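PDB 2R91: 2-Keto-3-deoxy-(6-phospho-)gluconate aldolase, which belongs to the dihydrodipicolinate synthetase family of TIM-barrel aldolases and assembles from four copies of its chain. Local coordinates for residues L97-L105 with A132-A140; S197-L205 with V243-Q251. All blocks are in the same frame, centred on the assembly; numbering follows the deposited sequence.

Contact 1: L97-L105 with A132-A140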
loop_
_atom_site.group_PDB
_atom_site.type_symbol
_atom_site.label_atom_id
_atom_site.label_comp_id
_atom_site.label_asym_id
_atom_site.label_seq_id
_atom_site.Cartn_x
_atom_site.Cartn_y
_atom_site.Cartn_z
ATOM N N LEU A 97 6.990 -20.491 4.552
ATOM C CA LEU A 97 6.365 -19.337 3.940
ATOM C C LEU A 97 5.184 -19.852 3.136
ATOM O O LEU A 97 5.219 -20.987 2.635
ATOM C CB LEU A 97 7.353 -18.669 2.977
ATOM C CG LEU A 97 8.616 -18.039 3.587
ATOM C CD1 LEU A 97 9.690 -17.758 2.531
ATOM C CD2 LEU A 97 8.263 -16.712 4.315
ATOM N N PRO A 98 4.146 -18.999 2.957
ATOM C CA PRO A 98 3.169 -19.279 1.918
ATOM C C PRO A 98 3.863 -19.155 0.550
ATOM O O PRO A 98 4.874 -18.483 0.431
ATOM C CB PRO A 98 2.168 -18.112 2.038
ATOM C CG PRO A 98 2.411 -17.485 3.438
ATOM C CD PRO A 98 3.892 -17.725 3.669
ATOM N N PRO A 99 3.293 -19.768 -0.485
ATOM C CA PRO A 99 3.838 -19.512 -1.833
ATOM C C PRO A 99 4.042 -18.000 -2.042
ATOM O O PRO A 99 3.124 -17.216 -1.783
ATOM C CB PRO A 99 2.718 -20.043 -2.754
ATOM C CG PRO A 99 2.181 -21.300 -1.929
ATOM C CD PRO A 99 2.162 -20.722 -0.486
ATOM N N TYR A 100 5.237 -17.607 -2.465
ATOM C CA TYR A 100 5.607 -16.202 -2.629
ATOM C C TYR A 100 5.887 -15.865 -4.107
ATOM O O TYR A 100 5.653 -16.688 -5.009
ATOM C CB TYR A 100 6.834 -15.881 -1.744
ATOM C CG TYR A 100 7.985 -16.896 -1.882
ATOM C CD1 TYR A 100 9.001 -16.693 -2.814
ATOM C CD2 TYR A 100 8.061 -18.022 -1.060
ATOM C CE1 TYR A 100 10.065 -17.617 -2.955
ATOM C CE2 TYR A 100 9.109 -18.939 -1.188
ATOM C CZ TYR A 100 10.100 -18.726 -2.143
ATOM O OH TYR A 100 11.140 -19.613 -2.264
ATOM N N TYR A 101 6.338 -14.640 -4.339
ATOM C CA TYR A 101 6.545 -14.072 -5.669
ATOM C C TYR A 101 5.255 -13.857 -6.524
ATOM O O TYR A 101 4.899 -12.731 -6.849
ATOM C CB TYR A 101 7.627 -14.854 -6.497
ATOM C CG TYR A 101 7.798 -14.123 -7.786
ATOM C CD1 TYR A 101 8.513 -12.927 -7.813
ATOM C CD2 TYR A 101 7.145 -14.542 -8.955
ATOM C CE1 TYR A 101 8.630 -12.174 -8.989
ATOM C CE2 TYR A 101 7.210 -13.772 -10.132
ATOM C CZ TYR A 101 7.981 -12.608 -10.136
ATOM O OH TYR A 101 8.067 -11.811 -11.243
ATOM N N PHE A 102 4.565 -14.943 -6.883
ATOM C CA PHE A 102 3.437 -14.869 -7.800
ATOM C C PHE A 102 2.262 -14.139 -7.188
ATOM O O PHE A 102 1.797 -14.523 -6.130
ATOM C CB PHE A 102 3.020 -16.275 -8.251
ATOM C CG PHE A 102 4.121 -17.005 -9.011
ATOM C CD1 PHE A 102 4.360 -16.711 -10.350
ATOM C CD2 PHE A 102 4.931 -17.934 -8.374
ATOM C CE1 PHE A 102 5.409 -17.358 -11.045
ATOM C CE2 PHE A 102 5.961 -18.569 -9.035
ATOM C CZ PHE A 102 6.208 -18.290 -10.382
ATOM N N PRO A 103 1.802 -13.065 -7.840
ATOM C CA PRO A 103 0.647 -12.329 -7.317
ATOM C C PRO A 103 -0.616 -13.107 -7.621
ATOM O O PRO A 103 -0.708 -13.798 -8.636
ATOM C CB PRO A 103 0.664 -11.001 -8.119
ATOM C CG PRO A 103 1.992 -10.961 -8.836
ATOM C CD PRO A 103 2.371 -12.419 -9.036
ATOM N N ARG A 104 -1.575 -13.047 -6.723
ATOM C CA ARG A 104 -2.889 -13.562 -7.038
ATOM C C ARG A 104 -2.957 -15.063 -7.371
ATOM O O ARG A 104 -3.710 -15.469 -8.250
ATOM C CB ARG A 104 -3.511 -12.730 -8.172
ATOM C CG ARG A 104 -3.848 -11.279 -7.765
ATOM C CD ARG A 104 -4.480 -10.525 -8.950
ATOM N NE ARG A 104 -3.550 -10.472 -10.081
ATOM C CZ ARG A 104 -3.153 -9.354 -10.685
ATOM N NH1 ARG A 104 -3.644 -8.171 -10.315
ATOM N NH2 ARG A 104 -2.288 -9.436 -11.691
ATOM N N LEU A 105 -2.195 -15.880 -6.654
ATOM C CA LEU A 105 -2.510 -17.294 -6.568
ATOM C C LEU A 105 -3.889 -17.377 -5.895
ATOM O O LEU A 105 -4.304 -16.437 -5.225
ATOM C CB LEU A 105 -1.443 -18.020 -5.744
ATOM C CG LEU A 105 -0.018 -17.956 -6.338
ATOM C CD1 LEU A 105 0.950 -18.707 -5.479
ATOM C CD2 LEU A 105 0.029 -18.530 -7.751
ATOM N N ALA A 132 5.346 -8.581 4.036
ATOM C CA ALA A 132 6.203 -7.644 3.291
ATOM C C ALA A 132 7.136 -8.333 2.266
ATOM O O ALA A 132 7.481 -7.735 1.249
ATOM C CB ALA A 132 7.050 -6.794 4.241
ATOM N N ALA A 133 7.587 -9.553 2.582
ATOM C CA ALA A 133 8.505 -10.277 1.697
ATOM C C ALA A 133 7.701 -11.176 0.745
ATOM O O ALA A 133 7.972 -11.224 -0.451
ATOM C CB ALA A 133 9.503 -11.117 2.541
ATOM N N VAL A 134 6.677 -11.842 1.278
ATOM C CA VAL A 134 5.914 -12.867 0.536
ATOM C C VAL A 134 4.946 -12.259 -0.494
ATOM O O VAL A 134 4.715 -12.829 -1.582
ATOM C CB VAL A 134 5.171 -13.755 1.556
ATOM C CG1 VAL A 134 4.127 -14.674 0.907
ATOM C CG2 VAL A 134 6.197 -14.534 2.381
ATOM N N GLY A 135 4.385 -11.096 -0.154
ATOM C CA GLY A 135 3.463 -10.404 -1.035
ATOM C C GLY A 135 2.019 -10.810 -0.786
ATOM O O GLY A 135 1.122 -10.388 -1.505
ATOM N N ARG A 136 1.802 -11.687 0.193
ATOM C CA ARG A 136 0.449 -12.042 0.649
ATOM C C ARG A 136 0.509 -12.343 2.137
ATOM O O ARG A 136 1.573 -12.612 2.695
ATOM C CB ARG A 136 -0.169 -13.259 -0.112
ATOM C CG ARG A 136 0.706 -14.542 -0.155
ATOM C CD ARG A 136 0.050 -15.707 -0.926
ATOM N NE ARG A 136 -0.447 -15.253 -2.231
ATOM C CZ ARG A 136 0.281 -15.089 -3.332
ATOM N NH1 ARG A 136 1.590 -15.444 -3.372
ATOM N NH2 ARG A 136 -0.323 -14.598 -4.414
ATOM N N ASP A 137 -0.658 -12.374 2.746
ATOM C CA ASP A 137 -0.833 -12.650 4.170
ATOM C C ASP A 137 -1.682 -13.904 4.327
ATOM O O ASP A 137 -2.701 -14.047 3.649
ATOM C CB ASP A 137 -1.590 -11.446 4.799
ATOM C CG ASP A 137 -1.758 -11.561 6.316
ATOM O OD1 ASP A 137 -0.914 -12.164 6.990
ATOM O OD2 ASP A 137 -2.764 -11.033 6.832
ATOM N N VAL A 138 -1.279 -14.798 5.222
ATOM C CA VAL A 138 -2.151 -15.862 5.685
ATOM C C VAL A 138 -2.496 -15.536 7.143
ATOM O O VAL A 138 -1.709 -15.836 8.061
ATOM C CB VAL A 138 -1.491 -17.242 5.540
ATOM C CG1 VAL A 138 -2.398 -18.341 6.107
ATOM C CG2 VAL A 138 -1.207 -17.516 4.023
ATOM N N ASP A 139 -3.637 -14.862 7.340
ATOM C CA ASP A 139 -3.966 -14.299 8.668
ATOM C C ASP A 139 -4.491 -15.398 9.604
ATOM O O ASP A 139 -4.569 -16.567 9.207
ATOM C CB ASP A 139 -4.881 -13.039 8.572
ATOM C CG ASP A 139 -6.324 -13.343 8.120
ATOM O OD1 ASP A 139 -6.683 -14.514 7.942
ATOM O OD2 ASP A 139 -7.106 -12.377 7.950
ATOM N N ALA A 140 -4.816 -15.042 10.852
ATOM C CA ALA A 140 -5.222 -16.055 11.830
ATOM C C ALA A 140 -6.416 -16.901 11.362
ATOM O O ALA A 140 -6.427 -18.135 11.503
ATOM C CB ALA A 140 -5.532 -15.381 13.196
HETATM O O HOH W 1 3.082 -12.692 -3.742
#
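Arg-136 reaches from the chain just past a short helix into the turn of 97-105 and ties it down through carbonyl oxygens. Its guanidinium grips Phe-102 O end-on with two nitrogens: NH2 donates to Phe-102 O at 2.7 Å and NH1 to the same oxygen at 2.9 Å, and Phe-102 O lies almost exactly in the guanidinium plane. NH1 also donates to Pro-99 O at 2.8 Å, here from above the carbonyl plane. Three bonds thus fix the rotation of the group; arginine suits the place because its flat, multi-donor end can serve two carbonyl oxygens at once. Its chain turns at chi3 (49°) to bring that end round to the loop, and Leu-105 CB lies over one face toward its rim, 3.8 Å above the plane. A water bridges the two segments as well, donating to Val-134 O and, at 3.3 Å, to Phe-102 O.

The apolar half centres on Val-134, whose two methyls divide the work. CG2 meets Leu-97 CD2 at 3.6 Å, while CG1 faces Pro-98 CB and Tyr-100 CB. Further along, Val-138 CG2 rests on Pro-98 CG at 3.7 Å. Tyr-100 CA and Val-134 CA are only 4.6 Å apart, where a short beta-branched valine fits, with a proline ring beside it.

The loop joins strand 93-96 to helix 107-120, which packs on Pro-98, Pro-99 and Arg-136; strand 125-129 lies against Pro-98 and Val-138. A second subunit also packs here: Leu-97 and Ala-133 touch its Tyr-101, and Tyr-100 and Tyr-101 stack edge-to-face with its Tyr-101 and Tyr-100 respectively.

Contact 2: S197-L205 with V243-Q251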
loop_
_atom_site.group_PDB
_atom_site.type_symbol
_atom_site.label_atom_id
_atom_site.label_comp_id
_atom_site.label_asym_id
_atom_site.label_seq_id
_atom_site.Cartn_x
_atom_site.Cartn_y
_atom_site.Cartn_z
ATOM N N SER A 197 18.058 -10.434 15.394
ATOM C CA SER A 197 19.102 -10.021 16.336
ATOM C C SER A 197 19.561 -11.126 17.310
ATOM O O SER A 197 20.571 -10.959 18.001
ATOM C CB SER A 197 18.651 -8.796 17.167
ATOM O OG SER A 197 17.468 -9.092 17.870
ATOM N N ALA A 198 18.838 -12.239 17.392
ATOM C CA ALA A 198 19.385 -13.379 18.148
ATOM C C ALA A 198 20.699 -13.880 17.543
ATOM O O ALA A 198 21.456 -14.575 18.212
ATOM C CB ALA A 198 18.370 -14.514 18.285
ATOM N N ASN A 199 20.971 -13.532 16.290
ATOM C CA ASN A 199 22.275 -13.843 15.719
ATOM C C ASN A 199 23.418 -13.077 16.363
ATOM O O ASN A 199 24.474 -13.639 16.609
ATOM C CB ASN A 199 22.315 -13.574 14.212
ATOM C CG ASN A 199 21.564 -14.619 13.438
ATOM O OD1 ASN A 199 22.064 -15.733 13.258
ATOM N ND2 ASN A 199 20.340 -14.294 13.030
ATOM N N TYR A 200 23.229 -11.767 16.557
ATOM C CA TYR A 200 24.352 -10.913 16.970
ATOM C C TYR A 200 24.300 -10.458 18.416
ATOM O O TYR A 200 25.340 -10.155 18.980
ATOM C CB TYR A 200 24.530 -9.715 16.024
ATOM C CG TYR A 200 23.266 -8.914 15.697
ATOM C CD1 TYR A 200 22.868 -7.838 16.492
ATOM C CD2 TYR A 200 22.527 -9.183 14.538
ATOM C CE1 TYR A 200 21.720 -7.079 16.158
ATOM C CE2 TYR A 200 21.398 -8.444 14.200
ATOM C CZ TYR A 200 21.011 -7.378 15.012
ATOM O OH TYR A 200 19.888 -6.647 14.679
ATOM N N LEU A 201 23.107 -10.406 19.009
ATOM C CA LEU A 201 22.955 -9.994 20.411
ATOM C C LEU A 201 21.968 -10.847 21.186
ATOM O O LEU A 201 21.023 -10.331 21.803
ATOM C CB LEU A 201 22.569 -8.481 20.521
ATOM C CG LEU A 201 23.755 -7.555 20.309
ATOM C CD1 LEU A 201 23.302 -6.101 20.002
ATOM C CD2 LEU A 201 24.689 -7.620 21.538
ATOM N N PRO A 202 22.195 -12.182 21.197
ATOM C CA PRO A 202 21.294 -13.057 21.946
ATOM C C PRO A 202 21.248 -12.653 23.422
ATOM O O PRO A 202 20.211 -12.792 24.052
ATOM C CB PRO A 202 21.962 -14.462 21.794
ATOM C CG PRO A 202 23.410 -14.182 21.437
ATOM C CD PRO A 202 23.285 -12.934 20.541
ATOM N N GLU A 203 22.373 -12.189 23.967
ATOM C CA GLU A 203 22.410 -11.833 25.391
ATOM C C GLU A 203 21.529 -10.617 25.675
ATOM O O GLU A 203 21.016 -10.481 26.761
ATOM C CB GLU A 203 23.837 -11.611 25.895
ATOM C CG GLU A 203 24.662 -10.511 25.193
ATOM C CD GLU A 203 25.414 -11.003 23.927
ATOM O OE1 GLU A 203 24.783 -11.475 22.994
ATOM O OE2 GLU A 203 26.656 -10.917 23.873
ATOM N N LEU A 204 21.362 -9.739 24.687
ATOM C CA LEU A 204 20.416 -8.615 24.813
ATOM C C LEU A 204 18.970 -9.098 24.839
ATOM O O LEU A 204 18.146 -8.624 25.645
ATOM C CB LEU A 204 20.644 -7.581 23.698
ATOM C CG LEU A 204 19.935 -6.196 23.774
ATOM C CD1 LEU A 204 20.510 -5.211 22.782
ATOM C CD2 LEU A 204 18.468 -6.313 23.472
ATOM N N LEU A 205 18.625 -10.050 23.968
ATOM C CA LEU A 205 17.258 -10.563 23.938
ATOM C C LEU A 205 16.947 -11.272 25.251
ATOM O O LEU A 205 15.844 -11.180 25.763
ATOM C CB LEU A 205 17.045 -11.537 22.751
ATOM C CG LEU A 205 17.332 -11.014 21.335
ATOM C CD1 LEU A 205 16.706 -11.994 20.309
ATOM C CD2 LEU A 205 16.779 -9.589 21.125
ATOM N N VAL A 243 23.667 -8.106 8.968
ATOM C CA VAL A 243 23.499 -9.033 10.092
ATOM C C VAL A 243 24.817 -9.783 10.356
ATOM O O VAL A 243 25.216 -9.977 11.519
ATOM C CB VAL A 243 22.310 -10.038 9.835
ATOM C CG1 VAL A 243 22.302 -11.192 10.873
ATOM C CG2 VAL A 243 20.966 -9.342 9.839
ATOM N N TYR A 244 25.500 -10.175 9.276
ATOM C CA TYR A 244 26.757 -10.932 9.371
ATOM C C TYR A 244 27.851 -10.098 10.020
ATOM O O TYR A 244 28.599 -10.589 10.889
ATOM C CB TYR A 244 27.254 -11.290 7.966
ATOM C CG TYR A 244 26.440 -12.315 7.229
ATOM C CD1 TYR A 244 26.877 -13.665 7.152
ATOM C CD2 TYR A 244 25.250 -11.950 6.563
ATOM C CE1 TYR A 244 26.115 -14.619 6.444
ATOM C CE2 TYR A 244 24.484 -12.894 5.866
ATOM C CZ TYR A 244 24.952 -14.236 5.793
ATOM O OH TYR A 244 24.200 -15.171 5.079
ATOM N N GLU A 245 27.949 -8.828 9.609
ATOM C CA GLU A 245 28.951 -7.944 10.216
ATOM C C GLU A 245 28.619 -7.641 11.680
ATOM O O GLU A 245 29.532 -7.559 12.521
ATOM C CB GLU A 245 29.157 -6.661 9.375
ATOM C CG GLU A 245 30.202 -5.672 9.929
ATOM C CD GLU A 245 31.622 -6.254 9.917
ATOM O OE1 GLU A 245 31.856 -7.241 9.205
ATOM O OE2 GLU A 245 32.489 -5.729 10.637
ATOM N N LEU A 246 27.325 -7.488 11.996
ATOM C CA LEU A 246 26.899 -7.320 13.388
ATOM C C LEU A 246 27.317 -8.516 14.271
ATOM O O LEU A 246 27.737 -8.342 15.423
ATOM C CB LEU A 246 25.390 -7.063 13.490
ATOM C CG LEU A 246 24.901 -5.740 12.868
ATOM C CD1 LEU A 246 23.388 -5.658 12.930
ATOM C CD2 LEU A 246 25.545 -4.508 13.586
ATOM N N VAL A 247 27.181 -9.736 13.750
ATOM C CA VAL A 247 27.725 -10.898 14.477
ATOM C C VAL A 247 29.225 -10.733 14.748
ATOM O O VAL A 247 29.684 -10.940 15.877
ATOM C CB VAL A 247 27.483 -12.235 13.714
ATOM C CG1 VAL A 247 28.129 -13.457 14.476
ATOM C CG2 VAL A 247 25.989 -12.451 13.504
ATOM N N GLU A 248 30.003 -10.372 13.730
ATOM C CA GLU A 248 31.449 -10.191 13.956
ATOM C C GLU A 248 31.696 -9.108 15.015
ATOM O O GLU A 248 32.467 -9.299 15.966
ATOM C CB GLU A 248 32.173 -9.838 12.644
ATOM C CG GLU A 248 31.890 -10.873 11.566
ATOM C CD GLU A 248 33.007 -11.082 10.561
ATOM O OE1 GLU A 248 34.056 -10.364 10.627
ATOM O OE2 GLU A 248 32.826 -11.990 9.707
ATOM N N ILE A 249 31.028 -7.967 14.846
ATOM C CA ILE A 249 31.167 -6.850 15.800
ATOM C C ILE A 249 30.875 -7.229 17.252
ATOM O O ILE A 249 31.692 -6.990 18.144
ATOM C CB ILE A 249 30.267 -5.663 15.407
ATOM C CG1 ILE A 249 30.791 -5.016 14.119
ATOM C CG2 ILE A 249 30.204 -4.614 16.568
ATOM C CD1 ILE A 249 29.784 -4.020 13.458
ATOM N N PHE A 250 29.718 -7.824 17.498
ATOM C CA PHE A 250 29.288 -8.052 18.858
ATOM C C PHE A 250 29.736 -9.391 19.458
ATOM O O PHE A 250 29.805 -9.526 20.695
ATOM C CB PHE A 250 27.774 -7.941 18.951
ATOM C CG PHE A 250 27.251 -6.527 18.797
ATOM C CD1 PHE A 250 27.399 -5.595 19.826
ATOM C CD2 PHE A 250 26.597 -6.143 17.650
ATOM C CE1 PHE A 250 26.901 -4.285 19.689
ATOM C CE2 PHE A 250 26.100 -4.837 17.510
ATOM C CZ PHE A 250 26.266 -3.919 18.516
ATOM N N GLN A 251 29.978 -10.384 18.598
ATOM C CA GLN A 251 30.330 -11.741 19.079
ATOM C C GLN A 251 31.809 -12.082 18.863
ATOM O O GLN A 251 32.320 -13.007 19.471
ATOM C CB GLN A 251 29.433 -12.821 18.428
ATOM C CG GLN A 251 27.950 -12.667 18.729
ATOM C CD GLN A 251 27.682 -12.641 20.224
ATOM O OE1 GLN A 251 28.205 -13.487 20.974
ATOM N NE2 GLN A 251 26.876 -11.655 20.680
#
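Tyr-200 lays its ring alongside Leu-246. Leu-246 CD1 sits over one face, 3.7 Å from the ring centroid and near the ring normal, a CH-pi contact, while Ser-197 CA covers the opposite face. The ring is therefore sandwiched between its own segment and helix 239-251. A chi1 of 49°, which sets CG between the backbone N and the carbonyl carbon, turns the ring so that it runs beside Leu-246. Tyr-200 CB itself comes within 3.5 Å of both Leu-246 C and Val-247 N in the helix backbone. An aromatic suits the place because a flat ring can take a neighbour on each face while its hydroxyl continues to Tyr-239 OH, a hydrogen bond beyond the two segments.

One turn further along the helix the roles are exchanged. Leu-201 slants across Phe-250 and sets CD1 over the centre of that ring, 3.8 Å from its centroid and only 4° off the normal.

Gln-251 and Glu-203 meet with their amide and carboxylate planes 65° apart. Gln-251 NE2 donates to Tyr-200 O at 2.7 Å and makes a forked bond to the carboxylate, Glu-203 OE1 at 3.1 Å and Glu-203 OE2 at 3.3 Å, each oxygen using its syn lone pair. The amide suits this spot because its other end accepts: Gln-251 OE1 takes bonds from Lys-31 and Asn-27. Asn-199 O, by contrast, is buried beside Val-247 CG2 without a partner.

Helix 217-237 closes one side of this contact, packing on Tyr-200, Leu-201 and Phe-250, and helix 267-276 lies against Leu-246. Strand 2-6 of the barrel touches Ala-198, just before the contact residues.

Overall arrangement
Followed from the N terminus, the chain first lays down barrel strands 2-6, 35-38, 67-70 and 93-96. Contact 1 then closes a loop through helix 107-120 and strand 125-129, joining the segments that follow two neighbouring strands of the parallel barrel. Three more strands follow before contact 2 opens just after the last one, 192-193; its loop, almost entirely helical, brings helix 239-251 back against the turn that precedes helix 202-213 and its first residues. The two contacts are in series, neither nested nor crossed. Their centres lie 29 Å apart on opposite sides of the chain's centre: contact 1 borders a second subunit, whereas contact 2 is touched by no other chain and ties helix 239-251 to the segment after the last barrel strand.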